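Local structure of soluble lytic murein transglycosylase (Pseudomonas aeruginosa, 5OHU) at residues Arg344-Arg349 with Trp598-Pro603; Ala363-Leu368 with Phe377-Arg382; Gln299-Leu304 with Glu311-Leu316. The protein cleaves the glycan strands of bacterial peptidoglycan as a lytic transglycosylase, taking part in both exolytic and endolytic turnover of the cell wall. All blocks are in the same frame, centred on the assembly; numbering follows the deposited sequence. Where two conformers were deposited one is given.

Contact 1. Residues Arg344-Arg349 with Trp598-Pro603; sequences RYWQAR and WIETIP
The joint between the helical ring and the lysozyme-like part of the chain is bridged here by Trp346, on helix 341-354, and Glu600, the last residue of helix 595-600. Their backbones stay apart, the CA atoms of Trp346 and Glu600 lying 9.5 Å from each other, and the two buried side chains span the gap. The indole N-H is used: Trp346 NE1 donates to Glu600 OE1 at 2.8 Å, with an N-H...O angle of 157°. The oxygen sits at the indole edge, close to the ring plane, whereas the donor approaches from above the carboxylate plane; ring and carboxylate are turned 80° against each other. Glu600 reaches this position with CG anti to its backbone N (chi1 -164°) and a bend at chi2, which draws the aliphatic chain alongside the indole. Glu600 CG thus lies 3.2 Å from Trp346 NE1, and Glu600 CB 3.7 Å from Trp346 CZ2.

As in the related Slt70 enzymes, a ring of helices carries the lysozyme-like domain, and both carboxylate oxygens of Glu600 are engaged at this junction. OE1 has a second hydrogen-bond partner in Tyr375 OH, and OE2 forms a salt bridge with Arg315, which probably favours the charged carboxylate. One indole face is covered by Tyr345, whose CE2 stands 3.7 Å above the centre of the Trp346 ring.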
loop_
_atom_site.group_PDB
_atom_site.type_symbol
_atom_site.label_atom_id
_atom_site.label_comp_id
_atom_site.label_asym_id
_atom_site.label_seq_id
_atom_site.Cartn_x
_atom_site.Cartn_y
_atom_site.Cartn_z
ATOM N N ARG A 344 10.213 -19.679 7.367
ATOM C CA ARG A 344 11.387 -20.345 7.927
ATOM C C ARG A 344 11.349 -20.267 9.445
ATOM O O ARG A 344 11.631 -21.255 10.139
ATOM C CB ARG A 344 12.678 -19.726 7.382
ATOM C CG ARG A 344 13.003 -20.127 5.940
ATOM C CD ARG A 344 14.372 -19.629 5.503
ATOM N NE ARG A 344 14.259 -18.247 5.050
ATOM C CZ ARG A 344 15.193 -17.310 5.190
ATOM N NH1 ARG A 344 16.348 -17.603 5.773
ATOM N NH2 ARG A 344 14.958 -16.084 4.729
ATOM N N TYR A 345 10.962 -19.109 9.984
ATOM C CA TYR A 345 10.840 -19.017 11.431
ATOM C C TYR A 345 9.773 -19.969 11.948
ATOM O O TYR A 345 10.008 -20.709 12.908
ATOM C CB TYR A 345 10.530 -17.585 11.888
ATOM C CG TYR A 345 10.248 -17.567 13.376
ATOM C CD1 TYR A 345 11.304 -17.668 14.301
ATOM C CD2 TYR A 345 8.936 -17.499 13.858
ATOM C CE1 TYR A 345 11.070 -17.696 15.663
ATOM C CE2 TYR A 345 8.681 -17.514 15.221
ATOM C CZ TYR A 345 9.756 -17.611 16.118
ATOM O OH TYR A 345 9.509 -17.628 17.473
ATOM N N TRP A 346 8.577 -19.945 11.351
ATOM C CA TRP A 346 7.501 -20.739 11.932
ATOM C C TRP A 346 7.709 -22.235 11.720
ATOM O O TRP A 346 7.262 -23.030 12.554
ATOM C CB TRP A 346 6.145 -20.257 11.414
ATOM C CG TRP A 346 5.722 -19.002 12.168
ATOM C CD1 TRP A 346 5.628 -17.734 11.673
ATOM C CD2 TRP A 346 5.418 -18.905 13.572
ATOM N NE1 TRP A 346 5.251 -16.855 12.668
ATOM C CE2 TRP A 346 5.127 -17.548 13.846
ATOM C CE3 TRP A 346 5.368 -19.831 14.621
ATOM C CZ2 TRP A 346 4.783 -17.097 15.133
ATOM C CZ3 TRP A 346 5.017 -19.386 15.907
ATOM C CH2 TRP A 346 4.727 -18.038 16.146
ATOM N N GLN A 347 8.443 -22.642 10.684
ATOM C CA GLN A 347 8.791 -24.055 10.581
ATOM C C GLN A 347 9.637 -24.502 11.774
ATOM O O GLN A 347 9.339 -25.518 12.417
ATOM C CB GLN A 347 9.521 -24.341 9.273
ATOM C CG GLN A 347 10.035 -25.771 9.234
ATOM C CD GLN A 347 10.513 -26.176 7.850
ATOM O OE1 GLN A 347 11.696 -26.380 7.637
ATOM N NE2 GLN A 347 9.586 -26.275 6.902
ATOM N N ALA A 348 10.700 -23.752 12.078
ATOM C CA ALA A 348 11.526 -24.063 13.241
ATOM C C ALA A 348 10.716 -23.992 14.534
ATOM O O ALA A 348 10.819 -24.881 15.387
ATOM C CB ALA A 348 12.716 -23.103 13.307
ATOM N N ARG A 349 9.877 -22.960 14.682
ATOM C CA ARG A 349 9.200 -22.731 15.959
ATOM C C ARG A 349 8.060 -23.721 16.187
ATOM O O ARG A 349 7.873 -24.208 17.314
ATOM C CB ARG A 349 8.695 -21.278 16.046
ATOM C CG ARG A 349 7.836 -20.967 17.305
ATOM C CD ARG A 349 8.758 -20.931 18.534
ATOM N NE ARG A 349 8.025 -20.726 19.784
ATOM C CZ ARG A 349 8.449 -21.079 21.000
ATOM N NH1 ARG A 349 9.611 -21.685 21.163
ATOM N NH2 ARG A 349 7.694 -20.836 22.057
ATOM N N TRP A 598 0.593 -14.426 18.884
ATOM C CA TRP A 598 -0.382 -13.336 18.852
ATOM C C TRP A 598 -0.090 -12.372 17.715
ATOM O O TRP A 598 -0.999 -11.986 16.972
ATOM C CB TRP A 598 -0.409 -12.575 20.177
ATOM C CG TRP A 598 -1.547 -11.571 20.188
ATOM C CD1 TRP A 598 -2.865 -11.829 20.472
ATOM C CD2 TRP A 598 -1.477 -10.168 19.867
ATOM N NE1 TRP A 598 -3.611 -10.672 20.360
ATOM C CE2 TRP A 598 -2.779 -9.641 20.002
ATOM C CE3 TRP A 598 -0.436 -9.306 19.513
ATOM C CZ2 TRP A 598 -3.065 -8.300 19.779
ATOM C CZ3 TRP A 598 -0.724 -7.968 19.289
ATOM C CH2 TRP A 598 -2.031 -7.482 19.418
ATOM N N ILE A 599 1.179 -11.982 17.553
ATOM C CA ILE A 599 1.540 -11.067 16.474
ATOM C C ILE A 599 1.236 -11.698 15.130
ATOM O O ILE A 599 0.653 -11.063 14.243
ATOM C CB ILE A 599 3.024 -10.665 16.568
ATOM C CG1 ILE A 599 3.239 -9.674 17.712
ATOM C CG2 ILE A 599 3.441 -9.972 15.281
ATOM C CD1 ILE A 599 4.629 -9.779 18.318
ATOM N N GLU A 600 1.634 -12.961 14.963
ATOM C CA GLU A 600 1.466 -13.631 13.683
ATOM C C GLU A 600 -0.002 -13.743 13.294
ATOM O O GLU A 600 -0.326 -13.771 12.098
ATOM C CB GLU A 600 2.079 -15.030 13.729
ATOM C CG GLU A 600 2.276 -15.608 12.349
ATOM C CD GLU A 600 3.099 -14.686 11.475
ATOM O OE1 GLU A 600 4.237 -14.329 11.915
ATOM O OE2 GLU A 600 2.586 -14.278 10.395
ATOM N N THR A 601 -0.905 -13.811 14.278
ATOM C CA THR A 601 -2.317 -14.038 14.001
ATOM C C THR A 601 -3.138 -12.768 14.132
ATOM O O THR A 601 -4.364 -12.840 14.231
ATOM C CB THR A 601 -2.896 -15.136 14.902
ATOM O OG1 THR A 601 -2.792 -14.748 16.279
ATOM C CG2 THR A 601 -2.145 -16.473 14.698
ATOM N N ILE A 602 -2.490 -11.607 14.123
ATOM C CA ILE A 602 -3.235 -10.343 14.020
ATOM C C ILE A 602 -4.031 -10.337 12.710
ATOM O O ILE A 602 -3.467 -10.610 11.635
ATOM C CB ILE A 602 -2.260 -9.150 14.080
ATOM C CG1 ILE A 602 -1.798 -8.899 15.520
ATOM C CG2 ILE A 602 -2.901 -7.864 13.524
ATOM C CD1 ILE A 602 -0.636 -7.936 15.562
ATOM N N PRO A 603 -5.329 -10.055 12.729
ATOM C CA PRO A 603 -6.114 -10.148 11.485
ATOM C C PRO A 603 -5.729 -9.142 10.411
ATOM O O PRO A 603 -5.852 -9.466 9.224
ATOM C CB PRO A 603 -7.559 -9.927 11.968
ATOM C CG PRO A 603 -7.512 -10.146 13.459
ATOM C CD PRO A 603 -6.154 -9.682 13.876
#

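Contact 2. Residues Ala363-Leu368 with Phe377-Arg382; sequences ALYQKL and FLAADR
Arg382 lays its aliphatic chain on the Tyr365 ring where helices 360-368 and 374-383 form an alpha-alpha hairpin, two successive helices joined by a short loop. The axes of the two short segments run roughly antiparallel, at 138°, and approach to 8.4 Å. Along Arg382, CB comes first: it lies over one face of the phenol in a CH-pi contact, 3.8 Å from the centroid of the Tyr365 ring and 19° off its normal. Arg382 CG lies past the rim at the hydroxyl end, 3.7 Å from Tyr365 CZ. The bend at chi2 (-80°) swings Arg382 CD out over the hydroxyl, 3.8 Å from Tyr365 OH, and the chain then runs on beyond it to the guanidinium, which turns to partners outside the hairpin: NE is hydrogen-bonded to Tyr345 OH, and NH2 makes a salt bridge with Asp596 of helix 595-600. Tyr365 OH finds its hydrogen-bond partner in Gln352 OE1, on helix 341-354, so the ring is gripped at its hydroxyl as well as over a face.

Between the backbones the small side chain of Ala379 permits close packing, with Tyr365 CA and Ala379 CA 5.2 Å apart. The methyl is wedged between two residues of the facing helix: Ala379 CB touches Tyr365 CD1 at 3.9 Å and Leu368 CB at 3.6 Å.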
loop_
_atom_site.group_PDB
_atom_site.type_symbol
_atom_site.label_atom_id
_atom_site.label_comp_id
_atom_site.label_asym_id
_atom_site.label_seq_id
_atom_site.Cartn_x
_atom_site.Cartn_y
_atom_site.Cartn_z
ATOM N N ALA A 363 19.375 -26.036 14.181
ATOM C CA ALA A 363 19.890 -25.776 12.840
ATOM C C ALA A 363 18.916 -24.942 12.019
ATOM O O ALA A 363 19.334 -24.103 11.219
ATOM C CB ALA A 363 20.194 -27.090 12.120
ATOM N N LEU A 364 17.613 -25.162 12.195
ATOM C CA LEU A 364 16.639 -24.370 11.450
ATOM C C LEU A 364 16.733 -22.891 11.827
ATOM O O LEU A 364 16.788 -22.016 10.953
ATOM C CB LEU A 364 15.232 -24.926 11.682
ATOM C CG LEU A 364 15.015 -26.368 11.175
ATOM C CD1 LEU A 364 13.648 -26.892 11.583
ATOM C CD2 LEU A 364 15.207 -26.487 9.647
ATOM N N TYR A 365 16.799 -22.596 13.129
ATOM C CA TYR A 365 16.933 -21.207 13.563
ATOM C C TYR A 365 18.227 -20.585 13.062
ATOM O O TYR A 365 18.263 -19.390 12.746
ATOM C CB TYR A 365 16.886 -21.120 15.086
ATOM C CG TYR A 365 15.517 -21.267 15.729
ATOM C CD1 TYR A 365 14.411 -20.548 15.268
ATOM C CD2 TYR A 365 15.336 -22.145 16.794
ATOM C CE1 TYR A 365 13.163 -20.697 15.868
ATOM C CE2 TYR A 365 14.101 -22.295 17.414
ATOM C CZ TYR A 365 13.021 -21.573 16.943
ATOM O OH TYR A 365 11.814 -21.746 17.567
ATOM N N GLN A 366 19.298 -21.379 12.978
ATOM C CA GLN A 366 20.599 -20.820 12.626
ATOM C C GLN A 366 20.617 -20.302 11.193
ATOM O O GLN A 366 21.270 -19.295 10.904
ATOM C CB GLN A 366 21.688 -21.861 12.852
ATOM C CG GLN A 366 22.014 -22.045 14.318
ATOM C CD GLN A 366 22.928 -23.221 14.571
ATOM O OE1 GLN A 366 22.931 -24.200 13.819
ATOM N NE2 GLN A 366 23.709 -23.134 15.638
ATOM N N LYS A 367 19.896 -20.960 10.287
ATOM C CA LYS A 367 19.723 -20.417 8.946
ATOM C C LYS A 367 19.121 -19.023 8.959
ATOM O O LYS A 367 19.298 -18.269 7.999
ATOM C CB LYS A 367 18.810 -21.323 8.114
ATOM C CG LYS A 367 19.165 -22.791 8.148
ATOM C CD LYS A 367 17.933 -23.650 7.882
ATOM C CE LYS A 367 17.359 -23.429 6.492
ATOM N NZ LYS A 367 16.596 -24.626 6.030
ATOM N N LEU A 368 18.400 -18.671 10.017
ATOM C CA LEU A 368 17.588 -17.469 10.062
ATOM C C LEU A 368 18.271 -16.338 10.812
ATOM O O LEU A 368 18.271 -15.197 10.341
ATOM C CB LEU A 368 16.237 -17.798 10.696
ATOM C CG LEU A 368 15.136 -16.876 10.229
ATOM C CD1 LEU A 368 15.265 -16.702 8.734
ATOM C CD2 LEU A 368 13.817 -17.501 10.573
ATOM N N PHE A 377 15.371 -11.576 14.262
ATOM C CA PHE A 377 15.434 -11.309 15.697
ATOM C C PHE A 377 14.787 -12.435 16.499
ATOM O O PHE A 377 15.355 -12.911 17.487
ATOM C CB PHE A 377 14.764 -9.968 16.015
ATOM C CG PHE A 377 15.558 -8.765 15.562
ATOM C CD1 PHE A 377 16.813 -8.496 16.104
ATOM C CD2 PHE A 377 15.051 -7.911 14.604
ATOM C CE1 PHE A 377 17.541 -7.364 15.688
ATOM C CE2 PHE A 377 15.753 -6.813 14.178
ATOM C CZ PHE A 377 16.996 -6.526 14.711
ATOM N N LEU A 378 13.592 -12.878 16.080
ATOM C CA LEU A 378 12.922 -13.972 16.777
ATOM C C LEU A 378 13.777 -15.233 16.783
ATOM O O LEU A 378 13.909 -15.890 17.816
ATOM C CB LEU A 378 11.566 -14.267 16.138
ATOM C CG LEU A 378 10.396 -13.303 16.314
ATOM C CD1 LEU A 378 9.124 -14.100 16.171
ATOM C CD2 LEU A 378 10.420 -12.554 17.665
ATOM N N ALA A 379 14.360 -15.595 15.633
ATOM C CA ALA A 379 15.227 -16.771 15.598
ATOM C C ALA A 379 16.398 -16.621 16.561
ATOM O O ALA A 379 16.731 -17.558 17.299
ATOM C CB ALA A 379 15.733 -17.020 14.174
ATOM N N ALA A 380 17.055 -15.455 16.558
ATOM C CA ALA A 380 18.178 -15.260 17.472
ATOM C C ALA A 380 17.715 -15.330 18.921
ATOM O O ALA A 380 18.388 -15.928 19.770
ATOM C CB ALA A 380 18.866 -13.930 17.192
ATOM N N ASP A 381 16.553 -14.747 19.221
ATOM C CA ASP A 381 16.025 -14.838 20.577
ATOM C C ASP A 381 15.762 -16.285 20.982
ATOM O O ASP A 381 16.020 -16.668 22.125
ATOM C CB ASP A 381 14.748 -14.019 20.705
ATOM C CG ASP A 381 14.058 -14.246 22.026
ATOM O OD1 ASP A 381 14.524 -13.680 23.034
ATOM O OD2 ASP A 381 13.058 -14.993 22.056
ATOM N N ARG A 382 15.238 -17.102 20.067
ATOM C CA ARG A 382 14.989 -18.495 20.418
ATOM C C ARG A 382 16.282 -19.260 20.650
ATOM O O ARG A 382 16.309 -20.185 21.458
ATOM C CB ARG A 382 14.145 -19.191 19.346
ATOM C CG ARG A 382 12.785 -18.567 19.162
ATOM C CD ARG A 382 11.861 -19.060 20.269
ATOM N NE ARG A 382 10.568 -18.363 20.236
ATOM C CZ ARG A 382 9.793 -18.062 21.279
ATOM N NH1 ARG A 382 10.172 -18.371 22.504
ATOM N NH2 ARG A 382 8.613 -17.472 21.081
#

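Contact 3. Residues Gln299-Leu304 with Glu311-Leu316; sequences QYDPGL and EWRTRL
Arg313, on helix 307-319, reaches across to the carbonyl of Asp301 in the type I beta turn Asp301-Leu304, which follows the end of helix 293-300. Two conformers of Arg313 were deposited, and the bonds told here belong to one of them. In it, Arg313 NH1 donates to Asp301 O at 2.7 Å, with an N-H...O angle of 147°. The acceptor lies in the guanidinium plane, but the donor stands 48° out of the carbonyl plane. Asp301 O also accepts the turn bond from Leu304 N (3.2 Å), and this second donor arrives from the opposite face of the carbonyl, so the buried oxygen is held by two N-H groups.

The other terminal nitrogen, Arg313 NH2, donates to a water at 3.2 Å; that water in turn donates to Pro302 O at 2.9 Å and links the guanidinium to the next carbonyl of the turn. The carboxylate of Asp301 is used elsewhere: OD1 is hydrogen-bonded to Arg305 N and OD2 to Asp306 N, just ahead of helix 307-319. Asp301 OD2 lies 4.5 Å from Arg313 NH1, beyond a salt bridge, although opposite charges at this separation may still attract. A bend at chi3 (-61°) turns the guanidinium out of the extended chain, and over one of its faces sits a methyl, Leu304 CD2, 3.4 Å from Arg313 NH1.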
loop_
_atom_site.group_PDB
_atom_site.type_symbol
_atom_site.label_atom_id
_atom_site.label_comp_id
_atom_site.label_asym_id
_atom_site.label_seq_id
_atom_site.Cartn_x
_atom_site.Cartn_y
_atom_site.Cartn_z
ATOM N N GLN A 299 -10.301 -28.410 2.008
ATOM C CA GLN A 299 -11.022 -29.010 0.896
ATOM C C GLN A 299 -10.987 -28.133 -0.355
ATOM O O GLN A 299 -10.965 -28.655 -1.477
ATOM C CB GLN A 299 -12.466 -29.277 1.324
ATOM C CG GLN A 299 -13.383 -29.789 0.232
ATOM C CD GLN A 299 -13.132 -31.245 -0.089
ATOM O OE1 GLN A 299 -12.492 -31.961 0.685
ATOM N NE2 GLN A 299 -13.634 -31.694 -1.230
ATOM N N TYR A 300 -10.978 -26.809 -0.209
ATOM C CA TYR A 300 -11.083 -25.962 -1.385
ATOM C C TYR A 300 -9.751 -25.378 -1.838
ATOM O O TYR A 300 -9.715 -24.693 -2.861
ATOM C CB TYR A 300 -12.135 -24.872 -1.152
ATOM C CG TYR A 300 -13.518 -25.484 -1.298
ATOM C CD1 TYR A 300 -14.091 -25.643 -2.549
ATOM C CD2 TYR A 300 -14.210 -25.986 -0.195
ATOM C CE1 TYR A 300 -15.330 -26.245 -2.701
ATOM C CE2 TYR A 300 -15.457 -26.593 -0.340
ATOM C CZ TYR A 300 -16.009 -26.716 -1.598
ATOM O OH TYR A 300 -17.238 -27.311 -1.775
ATOM N N ASP A 301 -8.651 -25.666 -1.137
ATOM C CA ASP A 301 -7.337 -25.376 -1.695
ATOM C C ASP A 301 -6.369 -26.499 -1.332
ATOM O O ASP A 301 -5.344 -26.267 -0.674
ATOM C CB ASP A 301 -6.843 -24.010 -1.213
ATOM C CG ASP A 301 -5.665 -23.482 -2.032
ATOM O OD1 ASP A 301 -5.448 -23.978 -3.156
ATOM O OD2 ASP A 301 -4.984 -22.534 -1.570
ATOM N N PRO A 302 -6.652 -27.735 -1.743
ATOM C CA PRO A 302 -5.761 -28.841 -1.352
ATOM C C PRO A 302 -4.340 -28.684 -1.873
ATOM O O PRO A 302 -3.398 -29.166 -1.227
ATOM C CB PRO A 302 -6.456 -30.073 -1.953
ATOM C CG PRO A 302 -7.190 -29.535 -3.136
ATOM C CD PRO A 302 -7.693 -28.176 -2.695
ATOM N N GLY A 303 -4.149 -28.020 -3.008
ATOM C CA GLY A 303 -2.819 -27.878 -3.563
ATOM C C GLY A 303 -2.081 -26.606 -3.196
ATOM O O GLY A 303 -1.025 -26.332 -3.774
ATOM N N LEU A 304 -2.616 -25.814 -2.268
ATOM C CA LEU A 304 -1.963 -24.607 -1.769
ATOM C C LEU A 304 -1.638 -23.630 -2.903
ATOM O O LEU A 304 -0.514 -23.150 -3.047
ATOM C CB LEU A 304 -0.714 -24.960 -0.964
ATOM C CG LEU A 304 -0.872 -26.025 0.132
ATOM C CD1 LEU A 304 0.472 -26.281 0.831
ATOM C CD2 LEU A 304 -1.933 -25.644 1.140
ATOM N N GLU A 311 -1.384 -19.165 4.258
ATOM C CA GLU A 311 -0.842 -18.508 5.438
ATOM C C GLU A 311 -1.872 -18.460 6.561
ATOM O O GLU A 311 -1.521 -18.610 7.734
ATOM C CB GLU A 311 -0.369 -17.091 5.081
ATOM C CG GLU A 311 0.853 -17.032 4.173
ATOM C CD GLU A 311 1.543 -15.660 4.172
ATOM O OE1 GLU A 311 0.868 -14.658 3.841
ATOM O OE2 GLU A 311 2.760 -15.583 4.481
ATOM N N TRP A 312 -3.147 -18.247 6.225
ATOM C CA TRP A 312 -4.142 -18.159 7.286
ATOM C C TRP A 312 -4.535 -19.531 7.788
ATOM O O TRP A 312 -4.884 -19.684 8.957
ATOM C CB TRP A 312 -5.347 -17.341 6.827
ATOM C CG TRP A 312 -5.072 -15.984 7.248
ATOM C CD1 TRP A 312 -4.568 -14.965 6.488
ATOM C CD2 TRP A 312 -5.167 -15.488 8.580
ATOM N NE1 TRP A 312 -4.368 -13.849 7.270
ATOM C CE2 TRP A 312 -4.721 -14.148 8.559
ATOM C CE3 TRP A 312 -5.586 -16.049 9.795
ATOM C CZ2 TRP A 312 -4.717 -13.346 9.696
ATOM C CZ3 TRP A 312 -5.564 -15.252 10.941
ATOM C CH2 TRP A 312 -5.140 -13.912 10.876
ATOM N N ARG A 313 -4.433 -20.541 6.940
ATOM C CA ARG A 313 -4.539 -21.918 7.405
ATOM C C ARG A 313 -3.445 -22.230 8.421
ATOM O O ARG A 313 -3.703 -22.818 9.479
ATOM C CB ARG A 313 -4.460 -22.873 6.211
ATOM C CG ARG A 313 -5.080 -24.227 6.480
ATOM C CD ARG A 313 -4.665 -25.308 5.478
ATOM N NE ARG A 313 -5.050 -24.985 4.114
ATOM C CZ ARG A 313 -4.888 -25.807 3.081
ATOM N NH1 ARG A 313 -5.274 -25.420 1.874
ATOM N NH2 ARG A 313 -4.360 -27.011 3.254
ATOM N N THR A 314 -2.202 -21.808 8.131
ATOM C CA THR A 314 -1.104 -22.056 9.072
ATOM C C THR A 314 -1.240 -21.196 10.324
ATOM O O THR A 314 -1.020 -21.681 11.442
ATOM C CB THR A 314 0.264 -21.805 8.423
ATOM O OG1 THR A 314 0.312 -22.386 7.106
ATOM C CG2 THR A 314 1.373 -22.444 9.277
ATOM N N ARG A 315 -1.609 -19.921 10.157
ATOM C CA ARG A 315 -1.807 -19.044 11.307
ATOM C C ARG A 315 -2.873 -19.601 12.242
ATOM O O ARG A 315 -2.705 -19.602 13.469
ATOM C CB ARG A 315 -2.189 -17.638 10.834
ATOM C CG ARG A 315 -1.001 -16.837 10.312
ATOM C CD ARG A 315 -1.390 -15.524 9.624
ATOM N NE ARG A 315 -0.162 -14.833 9.255
ATOM C CZ ARG A 315 0.024 -14.122 8.152
ATOM N NH1 ARG A 315 -0.960 -13.963 7.276
ATOM N NH2 ARG A 315 1.205 -13.563 7.930
ATOM N N LEU A 316 -3.968 -20.099 11.673
ATOM C CA LEU A 316 -5.053 -20.618 12.484
ATOM C C LEU A 316 -4.600 -21.845 13.268
ATOM O O LEU A 316 -4.914 -21.980 14.454
ATOM C CB LEU A 316 -6.252 -20.939 11.588
ATOM C CG LEU A 316 -7.509 -21.541 12.227
ATOM C CD1 LEU A 316 -7.995 -20.701 13.399
ATOM C CD2 LEU A 316 -8.619 -21.660 11.204
HETATM O O HOH W 1 -3.285 -29.616 1.659
#

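How the contacts relate
From the N terminus, contact 3 comes first: it closes a short loop, tying the turn after helix 293-300 to helix 307-319, and is complete before the others begin. Contact 1 opens next, on helix 341-354, and closes after 248 intervening residues at helix 595-600, joining the helical ring to the lysozyme-like part. Within that long excursion lies contact 2, which joins neighbouring helices across eight residues. Contacts 1 and 2 touch directly, with Arg349 CA packed 3.2 Å from Tyr365 OH. On its other flank contact 1 meets contact 3, where Trp312 CH2 lies 3.6 Å from Thr601 O. Contacts 2 and 3 do not touch; residues 598-603 and helix 341-354 lie between them.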